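Local coordinates for DegT/DnrJ/EryC1/StrS aminotransferase (Brucella abortus 2308, PDB 4QGR), which probably acts as a pyridoxal phosphate-dependent aminotransferase, transferring amino groups through its bound cofactor, at residues D68-P73 / F92-E97; L74-I79 / R222-H227; V85-F90 / E97-V102; V144-L149 / I321-P326; M210-N213 / L217-T220. All blocks are in the same frame, centred on the assembly; numbering follows the deposited sequence.

How the contacts relate
Contacts 1, 3 and 5 are buried, whereas contacts 2 and 4 are partly buried. Helix 68-76 serves both contact 1 and contact 2, helix 94-101 serves contacts 1 and 3, which share Glu97, and helix 215-224 serves contacts 2 and 5. Aliphatic groups dominate contacts 2 and 3; contact 5 adds a threonine hydroxyl, bonded elsewhere, at a strand end. Near the cofactor the chemistry changes: contact 1 lays an aromatic ring and small residues against pyridoxal phosphate, and contact 4 packs aromatic rings between two loops. Contacts 1 and 4 touch each other, while contact 5 lies away from the annotated sites.

Contact 1: residues D68-P73 / F92-E97; sequences DALQMP and FAATAE. With PLP (pyridoxal-5'-phosphate), chain E.
Leu70 and Thr95 mark the closest approach of the two backbones, with their CA atoms 7.2 Å apart. Residues 68-73 are all helical, the helix being kinked at Pro73, whose nitrogen has no hydrogen to give to the turn before. Segment 92-97 starts as a loop and winds into a helix, where Glu97 N donates to Ala93 O at 2.9 Å.

One branch of one leucine supplies the bridge. Leu70 CD1 lies 4.1 Å from Thr95 CA and 4.4 Å from Ala94 CB, touching backbone as well as side chain. Its CG is anti to the carbonyl carbon (chi1 -62°), which sends the branch across to the other helix, and the same CD1 is 4.0 Å from C6 of pyridoxal phosphate. A small methyl suits Ala94, because its CB also comes up beside the rim of the pyridine, 3.8 Å from C6 of the cofactor.

Phe92 turns its ring toward the same side of the cofactor, with CD2 3.4 Å from C4 of pyridoxal phosphate. The cofactor's C4A stands 3.7 Å above one face of the phenyl ring, offset toward the rim. Thr95 combines a methyl with a hydroxyl, and OG1 is hydrogen-bonded to Asp170 and Thr91. The cofactor is also hydrogen-bonded to Ser194, Gln173 and Lys199 of the same chain and to Asn242 of the second subunit. An aromatic ring laid against pyridoxal phosphate, with Lys199, predicted to carry the cofactor in the linked form, close by, is characteristic of the active site of fold type I aminotransferases.

Contact 2: residues L74-I79 / R222-H227; sequences LMTRGI and RSVLFH
Val224 spreads its two methyl groups over two neighbouring side chains of the opposite helix end, Met75 and Thr76. CG2 meets Thr76 CG2 at 3.8 Å, methyl against methyl, while CG1 lies 4.1 Å from Met75 CE and 4.2 Å from Met75 SD. A branched valine suits this place, since its CG1, anti to the backbone N (chi1 169°), and its CG2 can each serve a different partner. Methionine is the flexible half of the pair: its chain bends at chi3 (66°), so that both sulfur and terminal methyl follow the valine branch.

Thr76 splits its duties. Its methyl faces Val224, whereas OG1 turns back to Pro73 O one turn earlier, which satisfies the hydroxyl inside its own helix. That helix closes in a Schellman motif, with Ile79 N bonded to Leu74 O at 3.0 Å and Gly78 adopting the positive phi such an ending needs; glycine takes up that conformation with little strain.

The contact joins the C-terminal parts of helices 68-76 and 215-224. Thr76 also packs on Leu217, Thr220 and Leu221 of helix 215-224, Met75 reaches Leu101 of the second subunit, and Leu74 leans on Ile168 of strand 166-170.

Contact 3: residues V85-F90 / E97-V102; sequences VFVPSF and EVVALV
Val85 of the strand and Val99 of the helix meet branch to branch, and the two side chains carry nearly all of this small, fully buried contact. Both hold CG1 anti to the backbone N, with chi1 of 178° in Val85 and 175° in Val99. The resulting forks engage each other closely: Val85 CG1 is 3.7 Å from Val99 CG2, and on the other prong Val85 CG2 is 3.8 Å from Val99 CG1. Even the branch point takes part, for Val85 CB lies 3.7 Å from Val99 CG1. Their backbones can therefore come near, the CA atoms being 6.7 Å apart.

Val87, two residues further along the strand, presents its side chain on the same face. It adopts another rotamer (chi1 -52°), and its CG1 comes within 4.4 Å of Val99 CG2, at the margin of contact. Branching at CB makes valine apt here twice over: it is at home in an extended strand, and its short, stiff side chain lets a helix settle close to the sheet. Phe86, between the two valines, points away and packs on helix 120-133 across the sheet.

Strand 83-88 and helix 94-101 are the first two elements of a beta-alpha-beta unit completed by strand 105-109, whose Pro106 also touches Val99. On another flank of the helix, Val98 rests on Leu70, Gln71 and Leu74 of helix 68-76.

Contact 4: residues V144-L149 / I321-P326; sequences VDLFGL and IYYVKP
Phe147 pushes the rim of its ring against the backbone and CB of Tyr322, where two loops of this fold type I aminotransferase meet beside the cofactor site. Its CZ comes 3.6 Å from Tyr322 O, which sits at the ring edge near its plane, and its CE1 is 3.8 Å from Tyr322 CB.

The rim fits into the angle made by Tyr322 CB and O and the Tyr323 ring. Leu146 CG backs one face of Phe147 from its own segment, 3.8 Å above the ring centre, and Tyr322 CB likewise packs on the Tyr323 ring. The Phe147 and Tyr323 rings lie in nearly parallel planes and touch rim to rim, Phe147 CE1 4.3 Å from Tyr323 CE2. The cis peptide bond before Tyr323 folds the two tyrosines sharply together.

Phe147 suits the projecting part because it is broad and apolar; Tyr323 suits the pocket side because its rim can press on hydrocarbon while the hydroxyl bonds to Gln173, which itself binds pyridoxal phosphate. Phe90 adds an edge-to-face contact with the Tyr323 ring. Leu146 runs past the tyrosine in the opposite direction, and its CD1 meets the ring edge of Tyr323, 3.9 Å from both OH and CE2.

Contact 5: residues M210-N213 / L217-T220; sequences MFTN and LADT
Thr212, at the end of strand 208-212, packs on Leu217 and Ala218 in the first turn of helix 215-224. This is a strand-to-helix connection of the fold type I aminotransferase core, made so tight that only Asn213 and Asp214 separate strand from helix. The nearest backbone points are Thr212 and Ala218, with CA atoms 6.6 Å apart.

Van der Waals packing, mostly of methyl groups, accounts for what passes between the segments. Thr212 CG2 lies 4.0 Å from both Ala218 CB and Ala218 N, so the methyl rests against the helix backbone as well as the alanine. A residue as small as alanine suits the spot, for its CB also faces His59 and Ile61 of strand 59-63. Leu217, in the first turn of the helix, holds its CG anti to the backbone N (chi1 172°), which brings CD2 over the threonine to within 4.1 Å of Thr212 CB.

Polar bonding stays with the turn and the sheet. Thr212 OG1 is hydrogen-bonded to His189 O, from the sequence next to strand 190-194, and also to Asp214 N, while Leu217 N is bonded to Asp214 OD1. Threonine thus serves both kinds of contact, its methyl for the helix and its hydroxyl for the turn and the neighbouring strand. Even the hydroxyl has an apolar neighbour, since Thr212 OG1 lies 3.7 Å from Leu217 CD2.

Contact 1: residues D68-P73 / F92-E97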
# COMPACT_ATOMS: atom_id res chain seq x y z
N ASP A 68 -0.19 -5.99 3.29
CA ASP A 68 -0.66 -5.10 4.36
C ASP A 68 -1.63 -5.80 5.31
O ASP A 68 -1.61 -5.55 6.55
CB ASP A 68 -1.38 -3.85 3.80
CG ASP A 68 -0.49 -2.88 2.99
OD1 ASP A 68 0.72 -3.14 2.65
OD2 ASP A 68 -1.07 -1.85 2.58
N ALA A 69 -2.52 -6.60 4.75
CA ALA A 69 -3.56 -7.29 5.49
C ALA A 69 -3.05 -8.27 6.51
O ALA A 69 -3.71 -8.48 7.51
CB ALA A 69 -4.53 -7.98 4.55
N LEU A 70 -1.87 -8.81 6.27
CA LEU A 70 -1.17 -9.68 7.23
C LEU A 70 -0.32 -8.89 8.22
O LEU A 70 -0.22 -9.28 9.39
CB LEU A 70 -0.26 -10.66 6.46
CG LEU A 70 -0.96 -11.63 5.49
CD1 LEU A 70 0.02 -12.26 4.54
CD2 LEU A 70 -1.63 -12.72 6.32
N GLN A 71 0.28 -7.80 7.75
CA GLN A 71 1.11 -6.96 8.60
C GLN A 71 0.29 -6.28 9.70
O GLN A 71 0.70 -6.24 10.85
CB GLN A 71 1.80 -5.88 7.77
CG GLN A 71 2.67 -4.89 8.54
CD GLN A 71 3.30 -3.86 7.60
OE1 GLN A 71 3.22 -4.00 6.37
NE2 GLN A 71 3.81 -2.77 8.14
N MET A 72 -0.84 -5.69 9.34
CA MET A 72 -1.54 -4.89 10.33
C MET A 72 -1.97 -5.63 11.60
O MET A 72 -1.84 -5.09 12.72
CB MET A 72 -2.68 -4.11 9.69
CG MET A 72 -2.16 -3.02 8.74
SD MET A 72 -3.51 -1.96 8.17
CE MET A 72 -4.17 -2.83 6.75
N PRO A 73 -2.49 -6.87 11.46
CA PRO A 73 -2.83 -7.58 12.68
C PRO A 73 -1.61 -7.85 13.59
O PRO A 73 -1.78 -7.86 14.82
CB PRO A 73 -3.41 -8.88 12.17
CG PRO A 73 -4.02 -8.52 10.85
CD PRO A 73 -3.10 -7.48 10.28
N PHE A 92 3.51 -17.85 -0.74
CA PHE A 92 3.99 -16.58 -1.26
C PHE A 92 4.79 -15.82 -0.23
O PHE A 92 4.51 -15.90 0.97
CB PHE A 92 2.79 -15.74 -1.70
CG PHE A 92 3.15 -14.46 -2.39
CD1 PHE A 92 3.66 -14.48 -3.69
CD2 PHE A 92 2.95 -13.26 -1.77
CE1 PHE A 92 4.02 -13.28 -4.32
CE2 PHE A 92 3.28 -12.07 -2.39
CZ PHE A 92 3.79 -12.08 -3.68
N ALA A 93 5.79 -15.05 -0.68
CA ALA A 93 6.74 -14.40 0.24
C ALA A 93 6.09 -13.56 1.35
O ALA A 93 6.62 -13.47 2.44
CB ALA A 93 7.68 -13.51 -0.56
N ALA A 94 5.01 -12.86 1.04
CA ALA A 94 4.33 -11.99 2.00
C ALA A 94 4.08 -12.65 3.36
O ALA A 94 4.28 -12.02 4.33
CB ALA A 94 3.01 -11.53 1.44
N THR A 95 3.68 -13.94 3.41
CA THR A 95 3.34 -14.64 4.66
C THR A 95 4.50 -14.53 5.70
O THR A 95 4.27 -14.29 6.88
CB THR A 95 2.96 -16.11 4.37
OG1 THR A 95 2.02 -16.18 3.26
CG2 THR A 95 2.38 -16.81 5.62
N ALA A 96 5.74 -14.74 5.26
CA ALA A 96 6.92 -14.60 6.10
C ALA A 96 7.47 -13.19 6.16
O ALA A 96 7.95 -12.76 7.19
CB ALA A 96 8.03 -15.53 5.66
N GLU A 97 7.41 -12.47 5.04
CA GLU A 97 8.03 -11.19 4.94
C GLU A 97 7.50 -10.18 5.95
O GLU A 97 8.29 -9.43 6.54
CB GLU A 97 7.84 -10.65 3.54
CG GLU A 97 8.40 -9.26 3.30
CD GLU A 97 8.02 -8.78 1.90
OE1 GLU A 97 6.82 -8.63 1.64
OE2 GLU A 97 8.95 -8.66 1.04
N1 PLP E . -0.52 -14.40 0.88
C2 PLP E . -0.63 -15.31 -0.10
C2A PLP E . -0.81 -16.78 0.20
C3 PLP E . -0.66 -14.84 -1.51
O3 PLP E . -0.82 -15.73 -2.48
C4 PLP E . -0.41 -13.39 -1.77
C4A PLP E . -0.46 -12.68 -3.06
O4A PLP E . -1.26 -12.96 -3.93
C5 PLP E . -0.29 -12.51 -0.59
C6 PLP E . -0.35 -13.08 0.68
C5A PLP E . -0.07 -11.03 -0.76
O4P PLP E . -1.20 -10.37 -1.34
P PLP E . -1.01 -9.08 -2.28
O1P PLP E . -2.38 -8.42 -2.42
O2P PLP E . 0.06 -8.21 -1.66
O3P PLP E . -0.56 -9.72 -3.60

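Contact 2: residues L74-I79 / R222-H227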
# COMPACT_ATOMS: atom_id res chain seq x y z
N LEU A 74 -0.43 -8.09 13.00
CA LEU A 74 0.77 -8.25 13.82
C LEU A 74 1.07 -6.97 14.58
O LEU A 74 1.46 -7.00 15.77
CB LEU A 74 1.98 -8.63 12.95
CG LEU A 74 1.89 -9.98 12.24
CD1 LEU A 74 3.06 -10.18 11.28
CD2 LEU A 74 1.92 -11.12 13.23
N MET A 75 0.89 -5.82 13.91
CA MET A 75 1.11 -4.54 14.55
C MET A 75 0.16 -4.29 15.71
O MET A 75 0.57 -3.81 16.79
CB MET A 75 1.04 -3.38 13.56
CG MET A 75 2.10 -3.41 12.47
SD MET A 75 1.82 -2.18 11.21
CE MET A 75 2.06 -0.65 12.08
N THR A 76 -1.11 -4.60 15.51
CA THR A 76 -2.10 -4.38 16.58
C THR A 76 -1.80 -5.21 17.81
O THR A 76 -2.11 -4.79 18.92
CB THR A 76 -3.55 -4.67 16.17
OG1 THR A 76 -3.71 -6.06 15.91
CG2 THR A 76 -3.92 -3.88 14.99
N ARG A 77 -1.22 -6.40 17.62
CA ARG A 77 -0.87 -7.28 18.73
C ARG A 77 0.46 -6.96 19.34
O ARG A 77 0.88 -7.66 20.26
CB ARG A 77 -0.87 -8.76 18.28
CG ARG A 77 -2.28 -9.29 18.11
CD ARG A 77 -2.93 -9.63 19.45
NE ARG A 77 -2.42 -10.88 20.05
CZ ARG A 77 -3.19 -11.76 20.71
NH1 ARG A 77 -4.49 -11.55 20.84
NH2 ARG A 77 -2.67 -12.86 21.25
N GLY A 78 1.15 -5.93 18.87
CA GLY A 78 2.47 -5.59 19.41
C GLY A 78 3.56 -6.62 19.11
O GLY A 78 4.50 -6.76 19.87
N ILE A 79 3.43 -7.35 18.01
CA ILE A 79 4.40 -8.39 17.67
C ILE A 79 5.57 -7.79 16.94
O ILE A 79 5.40 -7.01 15.99
CB ILE A 79 3.73 -9.52 16.84
CG1 ILE A 79 2.74 -10.24 17.72
CG2 ILE A 79 4.79 -10.48 16.28
CD1 ILE A 79 1.82 -11.18 16.99
N ARG A 222 -8.73 -0.45 11.93
CA ARG A 222 -9.17 0.72 11.20
C ARG A 222 -8.33 1.93 11.56
O ARG A 222 -8.17 2.85 10.75
CB ARG A 222 -10.66 1.01 11.40
CG ARG A 222 -11.58 -0.05 10.80
CD ARG A 222 -13.05 0.39 10.77
NE ARG A 222 -13.99 -0.72 10.53
CZ ARG A 222 -14.24 -1.26 9.33
NH1 ARG A 222 -13.60 -0.82 8.24
NH2 ARG A 222 -15.09 -2.25 9.23
N SER A 223 -7.78 1.94 12.78
CA SER A 223 -6.86 2.97 13.18
C SER A 223 -5.52 2.78 12.46
O SER A 223 -5.00 3.71 11.87
CB SER A 223 -6.67 2.94 14.70
OG SER A 223 -5.57 3.72 15.14
N VAL A 224 -4.99 1.57 12.49
CA VAL A 224 -3.67 1.30 11.94
C VAL A 224 -3.59 1.62 10.45
O VAL A 224 -2.56 2.12 9.97
CB VAL A 224 -3.26 -0.19 12.22
CG1 VAL A 224 -2.02 -0.60 11.44
CG2 VAL A 224 -3.00 -0.38 13.71
N LEU A 225 -4.66 1.34 9.70
CA LEU A 225 -4.61 1.56 8.26
C LEU A 225 -4.69 3.01 7.88
O LEU A 225 -4.42 3.36 6.71
CB LEU A 225 -5.69 0.74 7.54
CG LEU A 225 -7.14 1.20 7.73
CD1 LEU A 225 -7.54 2.33 6.81
CD2 LEU A 225 -8.07 0.03 7.52
N PHE A 226 -5.01 3.88 8.84
CA PHE A 226 -5.01 5.32 8.61
C PHE A 226 -4.11 6.02 9.61
O PHE A 226 -4.57 6.83 10.45
CB PHE A 226 -6.43 5.89 8.60
CG PHE A 226 -6.50 7.38 8.30
CD1 PHE A 226 -5.63 7.97 7.40
CD2 PHE A 226 -7.42 8.20 8.95
CE1 PHE A 226 -5.69 9.33 7.12
CE2 PHE A 226 -7.49 9.57 8.68
CZ PHE A 226 -6.61 10.13 7.77
N HIS A 227 -2.82 5.64 9.55
CA HIS A 227 -1.77 6.24 10.39
C HIS A 227 -2.01 6.21 11.90
O HIS A 227 -1.56 7.09 12.63
CB HIS A 227 -1.52 7.70 9.96
CG HIS A 227 -1.25 7.84 8.51
ND1 HIS A 227 -0.06 7.44 7.93
CD2 HIS A 227 -2.03 8.26 7.49
CE1 HIS A 227 -0.12 7.63 6.63
NE2 HIS A 227 -1.31 8.13 6.34

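Contact 3: residues V85-F90 / E97-V102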
# COMPACT_ATOMS: atom_id res chain seq x y z
N VAL A 85 6.93 -15.99 14.97
CA VAL A 85 5.65 -16.23 14.25
C VAL A 85 5.84 -17.43 13.32
O VAL A 85 6.81 -17.49 12.50
CB VAL A 85 5.18 -15.00 13.45
CG1 VAL A 85 3.90 -15.30 12.68
CG2 VAL A 85 5.03 -13.76 14.31
N PHE A 86 4.97 -18.43 13.44
CA PHE A 86 5.10 -19.72 12.75
C PHE A 86 4.33 -19.69 11.45
O PHE A 86 3.14 -19.36 11.46
CB PHE A 86 4.62 -20.87 13.69
CG PHE A 86 5.41 -20.90 14.95
CD1 PHE A 86 5.08 -20.04 16.01
CD2 PHE A 86 6.59 -21.61 15.02
CE1 PHE A 86 5.82 -19.97 17.13
CE2 PHE A 86 7.35 -21.57 16.17
CZ PHE A 86 7.00 -20.75 17.22
N VAL A 87 5.04 -19.94 10.34
CA VAL A 87 4.52 -19.78 8.97
C VAL A 87 4.98 -20.93 8.09
O VAL A 87 6.02 -21.58 8.36
CB VAL A 87 4.95 -18.41 8.35
CG1 VAL A 87 4.59 -17.29 9.31
CG2 VAL A 87 6.45 -18.34 8.08
N PRO A 88 4.21 -21.21 7.01
CA PRO A 88 4.77 -22.15 6.04
C PRO A 88 5.90 -21.52 5.23
O PRO A 88 6.01 -20.30 5.13
CB PRO A 88 3.58 -22.45 5.11
CG PRO A 88 2.41 -21.76 5.69
CD PRO A 88 2.91 -20.68 6.56
N SER A 89 6.80 -22.37 4.74
CA SER A 89 7.78 -21.98 3.73
C SER A 89 7.19 -22.13 2.31
O SER A 89 7.59 -21.40 1.39
CB SER A 89 9.02 -22.86 3.90
OG SER A 89 9.94 -22.66 2.84
N PHE A 90 6.28 -23.09 2.12
CA PHE A 90 5.63 -23.28 0.83
C PHE A 90 4.42 -22.36 0.70
O PHE A 90 3.30 -22.77 0.96
CB PHE A 90 5.23 -24.76 0.65
CG PHE A 90 5.05 -25.16 -0.77
CD1 PHE A 90 6.15 -25.31 -1.58
CD2 PHE A 90 3.77 -25.37 -1.30
CE1 PHE A 90 6.02 -25.67 -2.91
CE2 PHE A 90 3.61 -25.72 -2.63
CZ PHE A 90 4.73 -25.87 -3.43
N GLU A 97 7.41 -12.47 5.04
CA GLU A 97 8.03 -11.19 4.94
C GLU A 97 7.50 -10.18 5.95
O GLU A 97 8.29 -9.43 6.54
CB GLU A 97 7.84 -10.65 3.54
CG GLU A 97 8.40 -9.26 3.30
CD GLU A 97 8.02 -8.78 1.90
OE1 GLU A 97 6.82 -8.63 1.64
OE2 GLU A 97 8.95 -8.66 1.04
N VAL A 98 6.18 -10.18 6.17
CA VAL A 98 5.58 -9.22 7.10
C VAL A 98 6.08 -9.42 8.54
O VAL A 98 6.21 -8.44 9.29
CB VAL A 98 4.04 -9.19 7.07
CG1 VAL A 98 3.55 -8.80 5.69
CG2 VAL A 98 3.43 -10.51 7.54
N VAL A 99 6.42 -10.66 8.87
CA VAL A 99 6.93 -11.00 10.18
C VAL A 99 8.30 -10.33 10.41
O VAL A 99 8.50 -9.65 11.41
CB VAL A 99 6.99 -12.53 10.36
CG1 VAL A 99 7.66 -12.91 11.69
CG2 VAL A 99 5.64 -13.17 10.23
N ALA A 100 9.22 -10.47 9.44
CA ALA A 100 10.48 -9.74 9.43
C ALA A 100 10.36 -8.24 9.41
O ALA A 100 11.10 -7.51 10.11
CB ALA A 100 11.34 -10.23 8.27
N LEU A 101 9.45 -7.74 8.59
CA LEU A 101 9.20 -6.32 8.48
C LEU A 101 8.90 -5.69 9.82
O LEU A 101 9.49 -4.65 10.16
CB LEU A 101 8.09 -6.05 7.49
CG LEU A 101 7.94 -4.57 7.13
CD1 LEU A 101 9.04 -4.18 6.16
CD2 LEU A 101 6.59 -4.32 6.48
N VAL A 102 8.05 -6.34 10.64
CA VAL A 102 7.74 -5.81 11.99
C VAL A 102 8.82 -6.07 13.05
O VAL A 102 8.68 -5.66 14.20
CB VAL A 102 6.36 -6.22 12.52
CG1 VAL A 102 5.27 -5.74 11.58
CG2 VAL A 102 6.25 -7.73 12.81

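Contact 4: residues V144-L149 / I321-P326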
# COMPACT_ATOMS: atom_id res chain seq x y z
N VAL A 144 -1.74 -20.77 5.97
CA VAL A 144 -2.17 -20.33 4.64
C VAL A 144 -3.17 -21.31 4.08
O VAL A 144 -2.99 -22.53 4.21
CB VAL A 144 -0.97 -20.22 3.68
CG1 VAL A 144 -1.42 -19.79 2.31
CG2 VAL A 144 0.06 -19.23 4.25
N ASP A 145 -4.23 -20.79 3.47
CA ASP A 145 -5.15 -21.64 2.78
C ASP A 145 -4.63 -21.79 1.35
O ASP A 145 -5.08 -21.10 0.47
CB ASP A 145 -6.53 -21.02 2.75
CG ASP A 145 -7.08 -20.75 4.13
OD1 ASP A 145 -6.80 -21.53 5.07
OD2 ASP A 145 -7.82 -19.74 4.27
N LEU A 146 -3.65 -22.66 1.13
CA LEU A 146 -2.91 -22.61 -0.13
C LEU A 146 -3.78 -23.08 -1.28
O LEU A 146 -4.44 -24.07 -1.18
CB LEU A 146 -1.59 -23.40 -0.08
CG LEU A 146 -0.56 -23.02 -1.14
CD1 LEU A 146 -0.08 -21.58 -0.95
CD2 LEU A 146 0.66 -23.93 -1.14
N PHE A 147 -3.74 -22.36 -2.39
CA PHE A 147 -4.48 -22.70 -3.64
C PHE A 147 -5.99 -22.68 -3.49
O PHE A 147 -6.71 -23.11 -4.38
CB PHE A 147 -4.03 -24.05 -4.27
CG PHE A 147 -2.52 -24.14 -4.52
CD1 PHE A 147 -1.78 -23.04 -4.94
CD2 PHE A 147 -1.87 -25.32 -4.30
CE1 PHE A 147 -0.41 -23.15 -5.18
CE2 PHE A 147 -0.47 -25.44 -4.56
CZ PHE A 147 0.25 -24.34 -5.01
N GLY A 148 -6.44 -22.17 -2.35
CA GLY A 148 -7.90 -22.07 -2.07
C GLY A 148 -8.46 -23.04 -1.09
O GLY A 148 -9.66 -22.95 -0.73
N LEU A 149 -7.62 -23.96 -0.60
CA LEU A 149 -8.05 -25.04 0.27
C LEU A 149 -7.80 -24.68 1.73
O LEU A 149 -6.67 -24.34 2.08
CB LEU A 149 -7.24 -26.29 -0.06
CG LEU A 149 -7.55 -27.59 0.73
CD1 LEU A 149 -8.96 -28.01 0.44
CD2 LEU A 149 -6.52 -28.67 0.37
N ILE A 321 4.46 -23.15 -12.39
CA ILE A 321 4.93 -23.84 -11.21
C ILE A 321 4.82 -22.89 -10.02
O ILE A 321 5.50 -21.87 -9.99
CB ILE A 321 6.41 -24.25 -11.38
CG1 ILE A 321 6.55 -25.21 -12.55
CG2 ILE A 321 6.94 -24.91 -10.11
CD1 ILE A 321 8.00 -25.55 -12.89
N TYR A 322 3.96 -23.24 -9.09
CA TYR A 322 3.86 -22.60 -7.76
C TYR A 322 4.27 -23.69 -6.73
O TYR A 322 3.50 -24.61 -6.50
CB TYR A 322 2.40 -22.17 -7.51
CG TYR A 322 1.98 -21.05 -8.41
CD1 TYR A 322 2.53 -19.77 -8.26
CD2 TYR A 322 1.02 -21.24 -9.41
CE1 TYR A 322 2.17 -18.74 -9.12
CE2 TYR A 322 0.64 -20.21 -10.25
CZ TYR A 322 1.19 -18.96 -10.08
OH TYR A 322 0.78 -17.92 -10.92
N TYR A 323 5.45 -23.63 -6.10
CA TYR A 323 6.39 -22.51 -6.12
C TYR A 323 7.74 -23.08 -6.46
O TYR A 323 8.07 -24.22 -6.08
CB TYR A 323 6.46 -21.84 -4.74
CG TYR A 323 5.18 -21.15 -4.39
CD1 TYR A 323 4.96 -19.86 -4.78
CD2 TYR A 323 4.17 -21.82 -3.68
CE1 TYR A 323 3.75 -19.23 -4.51
CE2 TYR A 323 2.98 -21.20 -3.40
CZ TYR A 323 2.79 -19.90 -3.81
OH TYR A 323 1.60 -19.24 -3.56
N VAL A 324 8.52 -22.29 -7.17
CA VAL A 324 9.80 -22.74 -7.64
C VAL A 324 10.82 -22.86 -6.51
O VAL A 324 11.65 -23.78 -6.54
CB VAL A 324 10.31 -21.81 -8.76
CG1 VAL A 324 11.74 -22.11 -9.13
CG2 VAL A 324 9.43 -21.99 -10.00
N LYS A 325 10.78 -21.92 -5.57
CA LYS A 325 11.73 -21.85 -4.47
C LYS A 325 10.94 -21.58 -3.21
O LYS A 325 10.35 -20.52 -3.08
CB LYS A 325 12.77 -20.73 -4.72
CG LYS A 325 14.18 -21.19 -4.55
CD LYS A 325 15.20 -20.12 -4.89
CE LYS A 325 16.32 -20.14 -3.86
NZ LYS A 325 17.64 -20.03 -4.53
N PRO A 326 10.87 -22.56 -2.29
CA PRO A 326 10.20 -22.26 -0.99
C PRO A 326 10.94 -21.18 -0.24
O PRO A 326 12.13 -20.97 -0.43
CB PRO A 326 10.23 -23.60 -0.26
CG PRO A 326 11.44 -24.28 -0.79
CD PRO A 326 11.52 -23.88 -2.27

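Contact 5: residues M210-N213 / L217-T220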
# COMPACT_ATOMS: atom_id res chain seq x y z
N MET A 210 -9.25 -7.40 5.63
CA MET A 210 -9.10 -8.17 6.88
C MET A 210 -10.48 -8.43 7.42
O MET A 210 -11.40 -7.66 7.18
CB MET A 210 -8.26 -7.42 7.91
CG MET A 210 -6.88 -7.05 7.36
SD MET A 210 -5.94 -5.91 8.38
CE MET A 210 -6.92 -4.44 8.10
N PHE A 211 -10.59 -9.53 8.17
CA PHE A 211 -11.85 -10.06 8.65
C PHE A 211 -11.75 -10.42 10.13
O PHE A 211 -10.76 -11.02 10.57
CB PHE A 211 -12.23 -11.31 7.86
CG PHE A 211 -12.08 -11.16 6.37
CD1 PHE A 211 -12.95 -10.33 5.66
CD2 PHE A 211 -11.11 -11.83 5.67
CE1 PHE A 211 -12.86 -10.18 4.29
CE2 PHE A 211 -10.98 -11.65 4.30
CZ PHE A 211 -11.86 -10.85 3.60
N THR A 212 -12.76 -10.07 10.93
CA THR A 212 -12.76 -10.52 12.30
C THR A 212 -14.15 -10.34 12.91
O THR A 212 -14.93 -9.50 12.47
CB THR A 212 -11.72 -9.79 13.17
OG1 THR A 212 -11.63 -10.42 14.45
CG2 THR A 212 -12.03 -8.30 13.32
N ASN A 213 -14.43 -11.19 13.90
CA ASN A 213 -15.60 -10.99 14.75
C ASN A 213 -15.37 -10.18 16.01
O ASN A 213 -16.32 -9.90 16.75
CB ASN A 213 -16.19 -12.34 15.14
CG ASN A 213 -16.83 -13.03 13.97
OD1 ASN A 213 -17.40 -12.41 13.10
ND2 ASN A 213 -16.73 -14.36 13.95
N LEU A 217 -10.67 -5.46 17.99
CA LEU A 217 -9.59 -5.70 17.04
C LEU A 217 -9.89 -4.95 15.74
O LEU A 217 -8.98 -4.35 15.14
CB LEU A 217 -9.41 -7.18 16.76
CG LEU A 217 -8.44 -7.55 15.64
CD1 LEU A 217 -7.04 -7.01 15.92
CD2 LEU A 217 -8.40 -9.06 15.47
N ALA A 218 -11.14 -4.98 15.30
CA ALA A 218 -11.56 -4.26 14.09
C ALA A 218 -11.27 -2.75 14.23
O ALA A 218 -10.79 -2.11 13.32
CB ALA A 218 -13.04 -4.51 13.81
N ASP A 219 -11.58 -2.17 15.39
CA ASP A 219 -11.38 -0.73 15.61
C ASP A 219 -9.92 -0.39 15.52
O ASP A 219 -9.55 0.64 14.96
CB ASP A 219 -11.89 -0.32 16.99
CG ASP A 219 -13.40 -0.28 17.10
OD1 ASP A 219 -14.11 -0.27 16.07
OD2 ASP A 219 -13.91 -0.24 18.25
N THR A 220 -9.09 -1.25 16.08
CA THR A 220 -7.64 -1.06 16.07
C THR A 220 -7.13 -1.16 14.65
O THR A 220 -6.26 -0.40 14.24
CB THR A 220 -6.93 -2.04 17.04
OG1 THR A 220 -7.49 -1.87 18.39
CG2 THR A 220 -5.53 -1.73 17.09